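Local structure of N-acetylmuramoyl-L-alanine amidase domain-containing protein SAOUHSC_02979 (Staphylococcus aureus, 5T1Q) at residues A[25-37]-A[89-101]. The protein probably cleaves bacterial cell-wall peptidoglycan as a secreted amidase, this piece of it pairing a glucosaminidase-like domain with a CHAP domain. Sequence-based numbering, arbitrary orientation.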
loop_
_atom_site.group_PDB
_atom_site.type_symbol
_atom_site.label_atom_id
_atom_site.label_comp_id
_atom_site.label_asym_id
_atom_site.label_seq_id
_atom_site.Cartn_x
_atom_site.Cartn_y
_atom_site.Cartn_z
ATOM N N ASP A 25 7.981 17.048 -12.771
ATOM C CA ASP A 25 6.801 16.483 -13.458
ATOM C C ASP A 25 5.933 15.605 -12.546
ATOM O O ASP A 25 4.718 15.783 -12.486
ATOM C CB ASP A 25 7.241 15.672 -14.689
ATOM C CG ASP A 25 7.952 16.532 -15.748
ATOM O OD1 ASP A 25 7.789 17.775 -15.740
ATOM O OD2 ASP A 25 8.662 15.955 -16.606
ATOM N N VAL A 26 6.566 14.644 -11.870
ATOM C CA VAL A 26 5.901 13.711 -10.944
ATOM C C VAL A 26 6.082 14.234 -9.512
ATOM O O VAL A 26 7.202 14.303 -9.010
ATOM C CB VAL A 26 6.500 12.294 -11.070
ATOM C CG1 VAL A 26 5.812 11.321 -10.117
ATOM C CG2 VAL A 26 6.396 11.803 -12.509
ATOM N N ASN A 27 4.976 14.588 -8.863
ATOM C CA ASN A 27 5.021 15.201 -7.534
ATOM C C ASN A 27 4.008 14.618 -6.557
ATOM O O ASN A 27 3.232 13.737 -6.897
ATOM C CB ASN A 27 4.869 16.736 -7.666
ATOM C CG ASN A 27 3.694 17.154 -8.548
ATOM O OD1 ASN A 27 2.841 16.341 -8.929
ATOM N ND2 ASN A 27 3.646 18.443 -8.881
ATOM N N GLN A 28 4.040 15.116 -5.329
ATOM C CA GLN A 28 3.143 14.649 -4.277
ATOM C C GLN A 28 1.660 14.859 -4.554
ATOM O O GLN A 28 0.843 14.065 -4.095
ATOM C CB GLN A 28 3.489 15.319 -2.952
ATOM C CG GLN A 28 4.890 15.001 -2.474
ATOM C CD GLN A 28 5.178 15.561 -1.104
ATOM O OE1 GLN A 28 4.296 16.132 -0.448
ATOM N NE2 GLN A 28 6.420 15.411 -0.660
ATOM N N LYS A 29 1.314 15.900 -5.309
ATOM C CA LYS A 29 -0.091 16.188 -5.588
ATOM C C LYS A 29 -0.737 15.201 -6.556
ATOM O O LYS A 29 -1.957 15.173 -6.649
ATOM C CB LYS A 29 -0.299 17.619 -6.119
ATOM C CG LYS A 29 0.114 17.830 -7.571
ATOM C CD LYS A 29 -0.377 19.162 -8.129
ATOM C CE LYS A 29 -0.090 19.258 -9.625
ATOM N NZ LYS A 29 -0.690 20.473 -10.250
ATOM N N ASP A 30 0.060 14.437 -7.308
ATOM C CA ASP A 30 -0.502 13.459 -8.260
ATOM C C ASP A 30 0.005 12.025 -8.053
ATOM O O ASP A 30 -0.006 11.216 -8.978
ATOM C CB ASP A 30 -0.302 13.918 -9.716
ATOM C CG ASP A 30 1.162 13.945 -10.145
ATOM O OD1 ASP A 30 2.022 13.321 -9.478
ATOM O OD2 ASP A 30 1.441 14.599 -11.177
ATOM N N THR A 31 0.436 11.718 -6.836
ATOM C CA THR A 31 0.884 10.375 -6.520
ATOM C C THR A 31 0.066 9.862 -5.353
ATOM O O THR A 31 -0.062 10.527 -4.322
ATOM C CB THR A 31 2.399 10.303 -6.232
ATOM O OG1 THR A 31 2.735 11.164 -5.136
ATOM C CG2 THR A 31 3.187 10.705 -7.477
ATOM N N ARG A 32 -0.517 8.689 -5.546
ATOM C CA ARG A 32 -1.343 8.065 -4.529
ATOM C C ARG A 32 -0.529 7.392 -3.436
ATOM O O ARG A 32 0.680 7.185 -3.554
ATOM C CB ARG A 32 -2.240 6.986 -5.148
ATOM C CG ARG A 32 -3.283 7.478 -6.140
ATOM C CD ARG A 32 -4.199 6.333 -6.583
ATOM N NE ARG A 32 -4.990 5.783 -5.475
ATOM C CZ ARG A 32 -5.796 4.717 -5.553
ATOM N NH1 ARG A 32 -6.465 4.323 -4.475
ATOM N NH2 ARG A 32 -5.939 4.042 -6.694
ATOM N N ALA A 33 -1.230 7.076 -2.359
ATOM C CA ALA A 33 -0.701 6.303 -1.276
ATOM C C ALA A 33 -1.784 5.265 -0.991
ATOM O O ALA A 33 -2.972 5.596 -0.962
ATOM C CB ALA A 33 -0.433 7.169 -0.059
ATOM N N THR A 34 -1.379 4.006 -0.883
ATOM C CA THR A 34 -2.282 2.901 -0.551
ATOM C C THR A 34 -1.608 2.071 0.532
ATOM O O THR A 34 -0.412 2.183 0.741
ATOM C CB THR A 34 -2.624 2.029 -1.773
ATOM O OG1 THR A 34 -1.425 1.700 -2.475
ATOM C CG2 THR A 34 -3.546 2.769 -2.741
ATOM N N SER A 35 -2.374 1.242 1.228
ATOM C CA SER A 35 -1.822 0.461 2.342
ATOM C C SER A 35 -0.729 -0.505 1.923
ATOM O O SER A 35 -0.781 -1.073 0.848
ATOM C CB SER A 35 -2.921 -0.334 3.030
ATOM O OG SER A 35 -3.962 0.516 3.458
ATOM N N LEU A 36 0.247 -0.672 2.801
ATOM C CA LEU A 36 1.334 -1.601 2.612
ATOM C C LEU A 36 1.093 -2.811 3.504
ATOM O O LEU A 36 0.439 -2.711 4.541
ATOM C CB LEU A 36 2.659 -0.945 2.953
ATOM C CG LEU A 36 2.976 0.248 2.037
ATOM C CD1 LEU A 36 4.109 1.045 2.625
ATOM C CD2 LEU A 36 3.291 -0.206 0.618
ATOM N N PHE A 37 1.624 -3.945 3.069
ATOM C CA PHE A 37 1.452 -5.220 3.738
ATOM C C PHE A 37 2.746 -6.006 3.790
ATOM O O PHE A 37 3.601 -5.885 2.910
ATOM C CB PHE A 37 0.435 -6.071 2.973
ATOM C CG PHE A 37 -0.941 -5.496 2.956
ATOM C CD1 PHE A 37 -1.291 -4.540 2.022
ATOM C CD2 PHE A 37 -1.890 -5.904 3.888
ATOM C CE1 PHE A 37 -2.551 -3.994 2.014
ATOM C CE2 PHE A 37 -3.159 -5.368 3.878
ATOM C CZ PHE A 37 -3.489 -4.407 2.946
ATOM N N ALA A 89 -11.850 1.503 2.099
ATOM C CA ALA A 89 -11.462 2.879 2.396
ATOM C C ALA A 89 -10.034 2.903 2.938
ATOM O O ALA A 89 -9.203 3.691 2.472
ATOM C CB ALA A 89 -12.420 3.534 3.387
ATOM N N ILE A 90 -9.754 2.040 3.915
ATOM C CA ILE A 90 -8.406 1.931 4.499
ATOM C C ILE A 90 -7.341 1.619 3.434
ATOM O O ILE A 90 -6.305 2.276 3.372
ATOM C CB ILE A 90 -8.357 0.837 5.600
ATOM C CG1 ILE A 90 -9.110 1.301 6.849
ATOM C CG2 ILE A 90 -6.914 0.498 5.980
ATOM C CD1 ILE A 90 -9.379 0.192 7.850
ATOM N N LEU A 91 -7.612 0.613 2.606
ATOM C CA LEU A 91 -6.663 0.158 1.582
ATOM C C LEU A 91 -6.383 1.201 0.501
ATOM O O LEU A 91 -5.220 1.555 0.251
ATOM C CB LEU A 91 -7.168 -1.145 0.957
ATOM C CG LEU A 91 -6.284 -1.903 -0.043
ATOM C CD1 LEU A 91 -6.829 -3.307 -0.236
ATOM C CD2 LEU A 91 -6.159 -1.200 -1.390
ATOM N N GLU A 92 -7.457 1.713 -0.095
ATOM C CA GLU A 92 -7.382 2.668 -1.199
ATOM C C GLU A 92 -6.888 4.061 -0.824
ATOM O O GLU A 92 -6.336 4.749 -1.671
ATOM C CB GLU A 92 -8.759 2.785 -1.888
ATOM C CG GLU A 92 -9.285 1.482 -2.486
ATOM C CD GLU A 92 -8.544 1.018 -3.729
ATOM O OE1 GLU A 92 -7.886 1.842 -4.419
ATOM O OE2 GLU A 92 -8.647 -0.193 -4.052
ATOM N N SER A 93 -7.117 4.497 0.414
ATOM C CA SER A 93 -6.677 5.836 0.868
ATOM C C SER A 93 -5.464 5.812 1.796
ATOM O O SER A 93 -5.016 6.874 2.247
ATOM C CB SER A 93 -7.802 6.505 1.642
ATOM O OG SER A 93 -7.992 5.876 2.894
ATOM N N ASP A 94 -4.959 4.614 2.100
ATOM C CA ASP A 94 -3.856 4.417 3.063
ATOM C C ASP A 94 -4.234 5.037 4.409
ATOM O O ASP A 94 -3.522 5.876 4.948
ATOM C CB ASP A 94 -2.509 4.969 2.571
ATOM C CG ASP A 94 -1.356 4.669 3.556
ATOM O OD1 ASP A 94 -1.446 3.671 4.311
ATOM O OD2 ASP A 94 -0.380 5.450 3.606
ATOM N N SER A 95 -5.380 4.617 4.920
ATOM C CA SER A 95 -5.911 5.103 6.192
ATOM C C SER A 95 -6.050 6.623 6.235
ATOM O O SER A 95 -5.738 7.253 7.235
ATOM C CB SER A 95 -5.038 4.599 7.331
ATOM O OG SER A 95 -4.909 3.180 7.247
ATOM N N GLY A 96 -6.506 7.188 5.123
ATOM C CA GLY A 96 -6.756 8.622 5.006
ATOM C C GLY A 96 -5.579 9.507 4.651
ATOM O O GLY A 96 -5.763 10.701 4.451
ATOM N N ARG A 97 -4.386 8.924 4.521
ATOM C CA ARG A 97 -3.160 9.704 4.261
ATOM C C ARG A 97 -2.896 10.089 2.803
ATOM O O ARG A 97 -2.160 11.025 2.551
ATOM C CB ARG A 97 -1.952 8.968 4.855
ATOM C CG ARG A 97 -2.060 8.876 6.372
ATOM C CD ARG A 97 -0.979 8.049 7.054
ATOM N NE ARG A 97 -1.021 6.643 6.669
ATOM C CZ ARG A 97 -0.381 5.655 7.296
ATOM N NH1 ARG A 97 0.316 5.883 8.408
ATOM N NH2 ARG A 97 -0.477 4.405 6.834
ATOM N N SER A 98 -3.496 9.388 1.850
ATOM C CA SER A 98 -3.277 9.698 0.430
ATOM C C SER A 98 -3.743 11.111 0.043
ATOM O O SER A 98 -4.742 11.602 0.556
ATOM C CB SER A 98 -4.014 8.696 -0.441
ATOM O OG SER A 98 -3.813 8.951 -1.824
ATOM N N ALA A 99 -3.028 11.737 -0.884
ATOM C CA ALA A 99 -3.394 13.066 -1.370
ATOM C C ALA A 99 -4.760 13.030 -2.070
ATOM O O ALA A 99 -5.454 14.039 -2.137
ATOM C CB ALA A 99 -2.327 13.608 -2.307
ATOM N N LEU A 100 -5.125 11.853 -2.580
ATOM C CA LEU A 100 -6.413 11.626 -3.232
ATOM C C LEU A 100 -7.557 11.592 -2.210
ATOM O O LEU A 100 -8.700 11.892 -2.548
ATOM C CB LEU A 100 -6.380 10.293 -3.996
ATOM C CG LEU A 100 -7.652 9.819 -4.702
ATOM C CD1 LEU A 100 -8.152 10.848 -5.705
ATOM C CD2 LEU A 100 -7.393 8.488 -5.394
ATOM N N ALA A 101 -7.239 11.206 -0.975
ATOM C CA ALA A 101 -8.245 11.091 0.094
ATOM C C ALA A 101 -8.456 12.328 0.945
ATOM O O ALA A 101 -9.469 12.422 1.615
ATOM C CB ALA A 101 -7.900 9.929 0.995
HETATM O O HOH W 1 -0.590 10.684 -1.515
HETATM O O HOH W 2 -4.958 6.764 -2.700
HETATM O O HOH W 3 -5.919 1.147 -6.136
HETATM O O HOH W 4 -8.452 2.632 -7.135
HETATM O O HOH W 5 -3.249 1.914 5.589
HETATM O O HOH W 6 0.715 1.817 4.674
#
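Ala-33 lies snugly against Ser-98: its CB comes within 3.8 Å of Ser-98 CA, a close fit for a small methyl aimed at its partner, and its backbone N donates to Ser-98 OG. That hydroxyl, turned anti to its own backbone N (chi1 -179°), also accepts from Leu-100 N in an ST turn, a role for which a short serine is well fitted. A little further on, Ser-35 N donates to Leu-91 O at 3.0 Å, while Thr-34 sets CB 3.3 Å from the same Leu-91 O. The extended 32-35 run thus passes over the last turn of helix 82-93, in the glucosaminidase-like part of the chain, and bonds to a carbonyl there, as often happens where a helix runs out of its own N-H donors. Asp-94 leaves the helix with positive phi and opens a type I' turn to Arg-97, whose NE and NH2 grip Asp-94 O and OD1 side-on; an aspartate offers both acceptors.

The Arg-32 side is wetter but firmly held. Long enough to reach carbonyl and carboxylate together, Arg-32, bent at chi3 (64°), brings NH1 to Glu-92 O (2.8 Å) and, in a salt bridge, OE1 (2.9 Å), both near the guanidinium plane; Tyr-195 holds OE2. Leu-100 CD2 covers one guanidinium face, 3.6 Å from NE. Two waters bridge NH2 and OE1, one weakly; another touches Arg-32 NE, Ala-33 O, Glu-92 O and Ser-98 OG. Beyond Ser-35 OG, water reaches Asp-94 OD1. The 28-31 end is loose: Gln-28 O merely touches Ala-99 CB, and water links Thr-31 O to Ala-99 N.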